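Local coordinates for protein putative surface-anchored fimbrial subunit (Corynebacterium diphtheriae, PDB 3HR6) that forms the shaft of a cell-wall-attached pilus on this bacterium as its major pilin, built of tandem immunoglobulin-like modules that include a calcium-binding site, at residues Ile7-Leu15 against Leu31-Leu41; Arg324-Arg332 against Pro345-Thr356. One frame throughout, in Å; residues are numbered along the deposited sequence. Where two conformers were deposited one is given.

Interaction 1. Residues Ile7-Leu15 against Leu31-Leu41; sequences IAVHALMGL and LPKVDGMSFTL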
# COMPACT_ATOMS: atom_id res chain seq x y z
N ILE A 7 -12.08 6.09 34.18
CA ILE A 7 -12.72 6.40 32.90
C ILE A 7 -12.54 5.21 31.97
O ILE A 7 -11.42 4.83 31.64
CB ILE A 7 -12.18 7.71 32.28
CG1 ILE A 7 -12.49 8.89 33.20
CG2 ILE A 7 -12.84 7.95 30.91
CD1 ILE A 7 -11.57 10.06 33.01
N ALA A 8 -13.67 4.65 31.55
CA ALA A 8 -13.70 3.56 30.59
C ALA A 8 -14.07 4.16 29.24
O ALA A 8 -15.21 4.66 29.06
CB ALA A 8 -14.74 2.56 31.02
N VAL A 9 -13.12 4.14 28.30
CA VAL A 9 -13.35 4.65 26.96
C VAL A 9 -13.75 3.50 26.05
O VAL A 9 -12.98 2.58 25.82
CB VAL A 9 -12.09 5.34 26.35
CG1 VAL A 9 -12.43 5.93 25.01
CG2 VAL A 9 -11.54 6.41 27.28
N HIS A 10 -14.95 3.62 25.46
CA HIS A 10 -15.44 2.70 24.45
C HIS A 10 -15.42 3.37 23.08
O HIS A 10 -16.15 4.33 22.83
CB HIS A 10 -16.86 2.28 24.81
CG HIS A 10 -17.02 1.73 26.19
ND1 HIS A 10 -16.65 0.44 26.52
CD2 HIS A 10 -17.47 2.30 27.33
CE1 HIS A 10 -16.90 0.24 27.80
NE2 HIS A 10 -17.40 1.35 28.31
N ALA A 11 -14.65 2.82 22.15
CA ALA A 11 -14.47 3.42 20.86
C ALA A 11 -15.51 2.87 19.93
O ALA A 11 -15.46 1.71 19.55
CB ALA A 11 -13.06 3.08 20.35
N LEU A 12 -16.49 3.70 19.58
CA LEU A 12 -17.60 3.27 18.73
C LEU A 12 -17.36 3.63 17.28
O LEU A 12 -16.95 4.77 16.97
CB LEU A 12 -18.87 3.97 19.21
CG LEU A 12 -19.61 3.23 20.31
CD1 LEU A 12 -18.73 2.61 21.38
CD2 LEU A 12 -20.75 4.09 20.85
N MET A 13 -17.62 2.70 16.38
CA MET A 13 -17.57 2.97 14.94
C MET A 13 -18.95 3.40 14.45
O MET A 13 -19.91 2.61 14.50
CB MET A 13 -17.12 1.71 14.19
CG MET A 13 -17.22 1.85 12.69
SD MET A 13 -16.47 0.50 11.79
CE MET A 13 -17.45 -0.89 12.40
N GLY A 14 -19.07 4.63 13.95
CA GLY A 14 -20.35 5.10 13.41
C GLY A 14 -20.43 6.60 13.42
O GLY A 14 -19.46 7.27 13.82
N LEU A 15 -21.57 7.12 12.98
CA LEU A 15 -21.77 8.56 12.85
C LEU A 15 -22.60 9.09 14.03
O LEU A 15 -23.62 8.51 14.37
CB LEU A 15 -22.45 8.85 11.52
CG LEU A 15 -21.53 8.62 10.32
CD1 LEU A 15 -22.33 8.55 8.99
CD2 LEU A 15 -20.42 9.65 10.28
N LEU A 31 -23.81 1.37 18.83
CA LEU A 31 -22.85 1.21 17.77
C LEU A 31 -21.78 0.20 18.17
O LEU A 31 -21.52 0.00 19.36
CB LEU A 31 -22.17 2.54 17.44
CG LEU A 31 -23.06 3.57 16.75
CD1 LEU A 31 -22.30 4.91 16.73
CD2 LEU A 31 -23.47 3.16 15.35
N PRO A 32 -21.17 -0.44 17.18
CA PRO A 32 -20.14 -1.43 17.47
C PRO A 32 -18.93 -0.84 18.16
O PRO A 32 -18.45 0.24 17.76
CB PRO A 32 -19.74 -1.92 16.07
CG PRO A 32 -20.23 -0.86 15.15
CD PRO A 32 -21.44 -0.37 15.73
N LYS A 33 -18.43 -1.52 19.20
CA LYS A 33 -17.18 -1.12 19.85
C LYS A 33 -16.02 -1.71 19.04
O LYS A 33 -16.18 -2.74 18.36
CB LYS A 33 -17.11 -1.59 21.31
CG LYS A 33 -18.20 -1.02 22.19
CD LYS A 33 -18.11 -1.55 23.59
CE LYS A 33 -19.29 -1.14 24.46
NZ LYS A 33 -19.21 -1.90 25.71
N VAL A 34 -14.89 -1.03 19.05
CA VAL A 34 -13.77 -1.42 18.21
C VAL A 34 -12.55 -1.61 19.10
O VAL A 34 -12.29 -0.83 20.03
CB VAL A 34 -13.51 -0.34 17.15
CG1 VAL A 34 -12.27 -0.66 16.27
CG2 VAL A 34 -14.77 -0.13 16.28
N ASP A 35 -11.80 -2.68 18.85
CA ASP A 35 -10.55 -2.88 19.57
C ASP A 35 -9.37 -2.25 18.84
O ASP A 35 -9.46 -1.94 17.67
CB ASP A 35 -10.34 -4.37 19.84
CG ASP A 35 -11.26 -4.89 20.92
OD1 ASP A 35 -11.67 -4.11 21.81
OD2 ASP A 35 -11.56 -6.08 20.90
N GLY A 36 -8.30 -2.02 19.60
CA GLY A 36 -7.07 -1.49 19.05
C GLY A 36 -7.10 0.00 18.81
O GLY A 36 -6.25 0.53 18.12
N MET A 37 -8.12 0.69 19.35
CA MET A 37 -8.22 2.13 19.18
C MET A 37 -7.43 2.76 20.31
O MET A 37 -7.60 2.39 21.46
CB MET A 37 -9.68 2.58 19.16
CG MET A 37 -10.46 2.01 17.99
SD MET A 37 -9.97 2.71 16.43
CE MET A 37 -8.96 1.42 15.68
N SER A 38 -6.59 3.73 19.95
CA SER A 38 -5.58 4.26 20.86
C SER A 38 -6.02 5.60 21.40
O SER A 38 -6.38 6.50 20.65
CB SER A 38 -4.25 4.40 20.11
OG SER A 38 -3.31 5.03 20.97
N PHE A 39 -5.99 5.73 22.73
CA PHE A 39 -6.38 6.92 23.40
C PHE A 39 -5.35 7.34 24.40
O PHE A 39 -4.77 6.51 25.08
CB PHE A 39 -7.68 6.69 24.15
CG PHE A 39 -8.85 6.47 23.26
CD1 PHE A 39 -9.65 7.54 22.85
CD2 PHE A 39 -9.18 5.20 22.85
CE1 PHE A 39 -10.73 7.34 22.00
CE2 PHE A 39 -10.24 4.99 22.03
CZ PHE A 39 -11.03 6.06 21.60
N THR A 40 -5.14 8.64 24.49
CA THR A 40 -4.38 9.22 25.57
C THR A 40 -5.33 9.98 26.51
O THR A 40 -6.19 10.77 26.07
CB THR A 40 -3.26 10.12 25.03
OG1 THR A 40 -2.41 9.34 24.19
CG2 THR A 40 -2.44 10.72 26.16
N LEU A 41 -5.18 9.71 27.81
CA LEU A 41 -5.85 10.44 28.86
C LEU A 41 -4.92 11.55 29.38
O LEU A 41 -3.78 11.29 29.72
CB LEU A 41 -6.26 9.50 29.99
CG LEU A 41 -7.16 10.12 31.06
CD1 LEU A 41 -8.59 10.38 30.53
CD2 LEU A 41 -7.19 9.23 32.31

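Interaction 2. Residues Arg324-Arg332 against Pro345-Thr356; sequences RTATFQLHR and PISLDGKQEFVT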
# COMPACT_ATOMS: atom_id res chain seq x y z
N ARG A 324 32.77 -21.38 -29.88
CA ARG A 324 31.42 -21.83 -30.22
C ARG A 324 30.39 -21.09 -29.41
O ARG A 324 30.41 -21.11 -28.18
CB ARG A 324 31.28 -23.33 -29.97
CG ARG A 324 32.22 -24.17 -30.80
CD ARG A 324 32.03 -25.65 -30.61
NE ARG A 324 32.46 -26.11 -29.28
CZ ARG A 324 32.81 -27.36 -28.96
NH1 ARG A 324 32.79 -28.33 -29.85
NH2 ARG A 324 33.15 -27.65 -27.72
N THR A 325 29.48 -20.41 -30.11
CA THR A 325 28.37 -19.76 -29.45
C THR A 325 27.12 -19.83 -30.32
O THR A 325 27.19 -20.00 -31.54
CB THR A 325 28.71 -18.31 -29.02
OG1 THR A 325 27.64 -17.78 -28.26
CG2 THR A 325 28.96 -17.41 -30.22
N ALA A 326 25.96 -19.78 -29.66
CA ALA A 326 24.69 -19.75 -30.34
C ALA A 326 23.91 -18.56 -29.81
O ALA A 326 24.18 -18.07 -28.70
CB ALA A 326 23.92 -21.05 -30.12
N THR A 327 22.95 -18.11 -30.61
CA THR A 327 22.10 -16.97 -30.31
C THR A 327 20.64 -17.42 -30.39
O THR A 327 20.26 -18.19 -31.28
CB THR A 327 22.38 -15.81 -31.29
OG1 THR A 327 23.78 -15.43 -31.24
CG2 THR A 327 21.44 -14.59 -31.03
N PHE A 328 19.84 -16.97 -29.41
CA PHE A 328 18.43 -17.28 -29.31
C PHE A 328 17.63 -16.01 -29.13
O PHE A 328 18.13 -14.99 -28.58
CB PHE A 328 18.13 -18.22 -28.13
CG PHE A 328 18.84 -19.53 -28.23
CD1 PHE A 328 18.20 -20.66 -28.78
CD2 PHE A 328 20.15 -19.65 -27.81
CE1 PHE A 328 18.86 -21.86 -28.90
CE2 PHE A 328 20.83 -20.84 -27.94
CZ PHE A 328 20.18 -21.97 -28.47
N GLN A 329 16.42 -16.07 -29.66
CA GLN A 329 15.41 -15.10 -29.33
C GLN A 329 14.24 -15.80 -28.65
O GLN A 329 13.92 -16.99 -28.90
CB GLN A 329 15.00 -14.29 -30.55
CG GLN A 329 16.12 -13.52 -31.16
CD GLN A 329 15.64 -12.61 -32.25
OE1 GLN A 329 15.18 -13.07 -33.30
NE2 GLN A 329 15.81 -11.31 -32.05
N LEU A 330 13.62 -15.06 -27.74
CA LEU A 330 12.46 -15.56 -27.00
C LEU A 330 11.17 -15.10 -27.69
O LEU A 330 11.04 -13.96 -28.10
CB LEU A 330 12.52 -15.10 -25.55
CG LEU A 330 11.43 -15.62 -24.60
CD1 LEU A 330 11.56 -17.12 -24.39
CD2 LEU A 330 11.50 -14.85 -23.25
N HIS A 331 10.23 -16.03 -27.80
CA HIS A 331 9.01 -15.86 -28.56
C HIS A 331 7.87 -16.51 -27.81
O HIS A 331 8.08 -17.16 -26.79
CB HIS A 331 9.13 -16.54 -29.92
CG HIS A 331 9.89 -15.74 -30.93
ND1 HIS A 331 9.33 -14.68 -31.60
CD2 HIS A 331 11.15 -15.88 -31.42
CE1 HIS A 331 10.20 -14.20 -32.47
NE2 HIS A 331 11.32 -14.90 -32.38
N ARG A 332 6.67 -16.33 -28.33
CA ARG A 332 5.48 -17.03 -27.92
C ARG A 332 5.06 -17.98 -29.06
O ARG A 332 5.22 -17.64 -30.24
CB ARG A 332 4.33 -16.07 -27.63
CG ARG A 332 4.60 -15.11 -26.47
CD ARG A 332 4.58 -15.84 -25.16
NE ARG A 332 3.28 -16.38 -24.83
CZ ARG A 332 2.95 -17.04 -23.72
NH1 ARG A 332 3.87 -17.25 -22.77
NH2 ARG A 332 1.69 -17.49 -23.57
N PRO A 345 10.29 -10.78 -31.27
CA PRO A 345 11.18 -11.22 -30.22
C PRO A 345 10.83 -10.49 -28.94
O PRO A 345 10.40 -9.30 -28.98
CB PRO A 345 12.55 -10.79 -30.72
CG PRO A 345 12.38 -10.61 -32.18
CD PRO A 345 11.02 -10.10 -32.35
N ILE A 346 10.97 -11.19 -27.84
CA ILE A 346 10.69 -10.62 -26.53
C ILE A 346 11.92 -9.90 -26.05
O ILE A 346 13.03 -10.44 -26.11
CB ILE A 346 10.18 -11.72 -25.56
CG1 ILE A 346 8.82 -12.17 -26.05
CG2 ILE A 346 10.18 -11.21 -24.11
CD1 ILE A 346 8.30 -13.46 -25.42
N SER A 347 11.72 -8.67 -25.57
CA SER A 347 12.81 -7.85 -25.05
C SER A 347 12.88 -7.96 -23.53
O SER A 347 11.86 -7.87 -22.85
CB SER A 347 12.61 -6.39 -25.50
OG SER A 347 13.64 -5.58 -25.05
N LEU A 348 14.08 -8.16 -23.00
CA LEU A 348 14.31 -8.20 -21.55
C LEU A 348 15.48 -7.30 -21.23
O LEU A 348 16.60 -7.52 -21.70
CB LEU A 348 14.65 -9.62 -21.02
CG LEU A 348 13.64 -10.68 -21.37
CD1 LEU A 348 14.10 -12.13 -21.06
CD2 LEU A 348 12.27 -10.39 -20.65
N ASP A 349 15.22 -6.31 -20.39
CA ASP A 349 16.18 -5.28 -20.06
C ASP A 349 16.88 -4.70 -21.30
O ASP A 349 18.09 -4.55 -21.32
CB ASP A 349 17.19 -5.85 -19.05
CG ASP A 349 17.77 -4.80 -18.15
OD1 ASP A 349 17.36 -3.64 -18.21
OD2 ASP A 349 18.69 -5.13 -17.38
N GLY A 350 16.08 -4.39 -22.34
CA GLY A 350 16.58 -3.82 -23.58
C GLY A 350 17.37 -4.76 -24.48
O GLY A 350 18.03 -4.30 -25.44
N LYS A 351 17.35 -6.07 -24.19
CA LYS A 351 18.02 -7.01 -25.08
C LYS A 351 16.97 -7.84 -25.73
O LYS A 351 16.04 -8.24 -25.07
CB LYS A 351 18.98 -7.92 -24.28
CG LYS A 351 20.03 -7.19 -23.50
CD LYS A 351 20.97 -6.43 -24.40
CE LYS A 351 22.21 -5.99 -23.65
NZ LYS A 351 23.26 -5.61 -24.59
N GLN A 352 17.13 -8.13 -27.03
CA GLN A 352 16.18 -8.87 -27.82
C GLN A 352 16.76 -10.18 -28.37
O GLN A 352 16.08 -10.90 -29.12
CB GLN A 352 15.73 -7.97 -28.97
CG GLN A 352 14.94 -6.72 -28.53
CD GLN A 352 15.80 -5.52 -28.13
OE1 GLN A 352 16.75 -5.14 -28.83
NE2 GLN A 352 15.45 -4.89 -27.03
N GLU A 353 18.02 -10.46 -28.04
CA GLU A 353 18.63 -11.76 -28.34
C GLU A 353 19.60 -12.11 -27.23
O GLU A 353 20.01 -11.27 -26.44
CB GLU A 353 19.32 -11.78 -29.71
CG GLU A 353 20.57 -10.97 -29.73
CD GLU A 353 21.28 -10.93 -31.07
OE1 GLU A 353 20.64 -11.15 -32.12
OE2 GLU A 353 22.50 -10.66 -31.07
N PHE A 354 19.92 -13.39 -27.14
CA PHE A 354 20.66 -13.91 -26.02
C PHE A 354 21.71 -14.89 -26.56
O PHE A 354 21.36 -15.84 -27.27
CB PHE A 354 19.69 -14.56 -25.04
CG PHE A 354 18.61 -13.65 -24.66
CD1 PHE A 354 18.83 -12.70 -23.64
CD2 PHE A 354 17.43 -13.61 -25.38
CE1 PHE A 354 17.82 -11.78 -23.34
CE2 PHE A 354 16.45 -12.68 -25.08
CZ PHE A 354 16.66 -11.77 -24.05
N VAL A 355 22.95 -14.58 -26.25
CA VAL A 355 24.10 -15.34 -26.73
C VAL A 355 24.70 -16.20 -25.63
O VAL A 355 24.88 -15.76 -24.47
CB VAL A 355 25.12 -14.41 -27.35
CG1 VAL A 355 26.28 -15.19 -27.92
CG2 VAL A 355 24.42 -13.62 -28.46
N THR A 356 24.91 -17.45 -25.98
CA THR A 356 25.50 -18.37 -25.02
C THR A 356 26.96 -18.05 -24.77
O THR A 356 27.73 -17.66 -25.68
CB THR A 356 25.31 -19.84 -25.46
OG1 THR A 356 25.95 -20.07 -26.70
CG2 THR A 356 23.84 -20.18 -25.61
O HOH W 1 28.35 -20.98 -26.25
O HOH W 2 14.12 -12.31 -27.78

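Interaction 1. Residues Ile7-Leu15 against Leu31-Leu41
Val-9 sets its CG1 methyl squarely over the face of the Phe-39 ring, 3.6 Å from the ring centroid and 8° off its normal, a CH-pi contact. CG1 lies anti to the backbone N (chi1 -176°), which turns this branch down onto the ring. Ala-11 meets the same ring differently: its CB lies in the ring plane at the edge, 3.8 Å from Phe-39 CE2, and also packs on Met-37 CB. Farther along the strands the methyl ends of Ile-7 and Leu-41 meet, CD1 to CD1.

Past Ala-11 the backbones close in. Val-34 N donates to Ala-11 O (2.8 Å, bent to 135°), and Met-13 N reaches Pro-32 O at 2.9 Å in a fairly straight bond, a single bridge centred on Leu-12 and Lys-33. Here Leu-12 crosses Leu-31 at about a right angle, CG against CB, while Met-13 CB rests 3.6 Å from Val-34 CG2.

The contact thus packs the faces of strands 5-13 and 38-44 of the N-terminal pilin domain together through apolar side chains, until the backbones meet at the bridge. Beside it the extended Lys-33 runs along His-10, which stacks on Tyr-138 and whose ring nitrogens are satisfied elsewhere, by His-136 and Gly-87 O.

Interaction 2. Residues Arg324-Arg332 against Pro345-Thr356
Ala-326 and Thr-356 grip each other at one end of this antiparallel pairing. Thr-356 N donates to Ala-326 O at 2.9 Å, while Thr-356 OG1 accepts Ala-326 N at 3.0 Å in a nearly straight bond (170°). With chi1 at 62° the hydroxyl lies between the backbone N and the carbonyl carbon, where it meets Ala-326 N; it also donates to a water held by Arg-324 O. Thr-356 CG2, in turn, touches the edge of the Phe-328 ring.

Next come the strand pairs proper: Thr-327 and Val-355 are non-hydrogen-bonded, with Thr-327 OG1 against Val-355 CG2, and Phe-328 and Phe-354 are hydrogen-bonded in both directions, Phe-354 N reaching Phe-328 O at 2.8 Å. Beyond them Gln-329 takes over: its NE2 approaches Gln-352 O from above the carbonyl plane (3.0 Å, 43° out of it), and its amide lies alongside Pro-345, NE2 3.5 Å from CG.

At the far end Ile-346 N bonds to Leu-330 O (2.8 Å), and Leu-330 CG packs on Ile-346 CD1. A second water accepts from Leu-330 N and donates to Ile-346 O and Gln-352 O, tying Leu-330 to the two arms that lead into and out of the type I' turn Leu-348 to Lys-351. Pro-345 CA sits over the His-331 ring, whose ND1 bonds to Asp-343.

This edge pairing belongs to a four-stranded antiparallel sheet of an immunoglobulin-like module: strand 354-355 is outermost, strand 327-333 pairs on its other side with strand 391-398, and Phe-328, Leu-330 and Phe-354 pack inward against strands 302-315 and 361-375.

The two contacts follow one another along the chain and lie on opposite sides of its centre, with centres 60 Å apart and nearest atoms about 43 Å apart. They share no sheet: the strands of interaction 1 belong to the N-terminal pilin domain, those of interaction 2 to a four-stranded sheet towards the C-terminal end. Between them lies the middle part of the chain with the calcium site. Interaction 2 approaches that site, as Ser-347 N bonds to the calcium ligand Gln-158, whereas interaction 1 is remote from it. The separation fits a pilin of tandem immunoglobulin-like modules, each with its own strand packing.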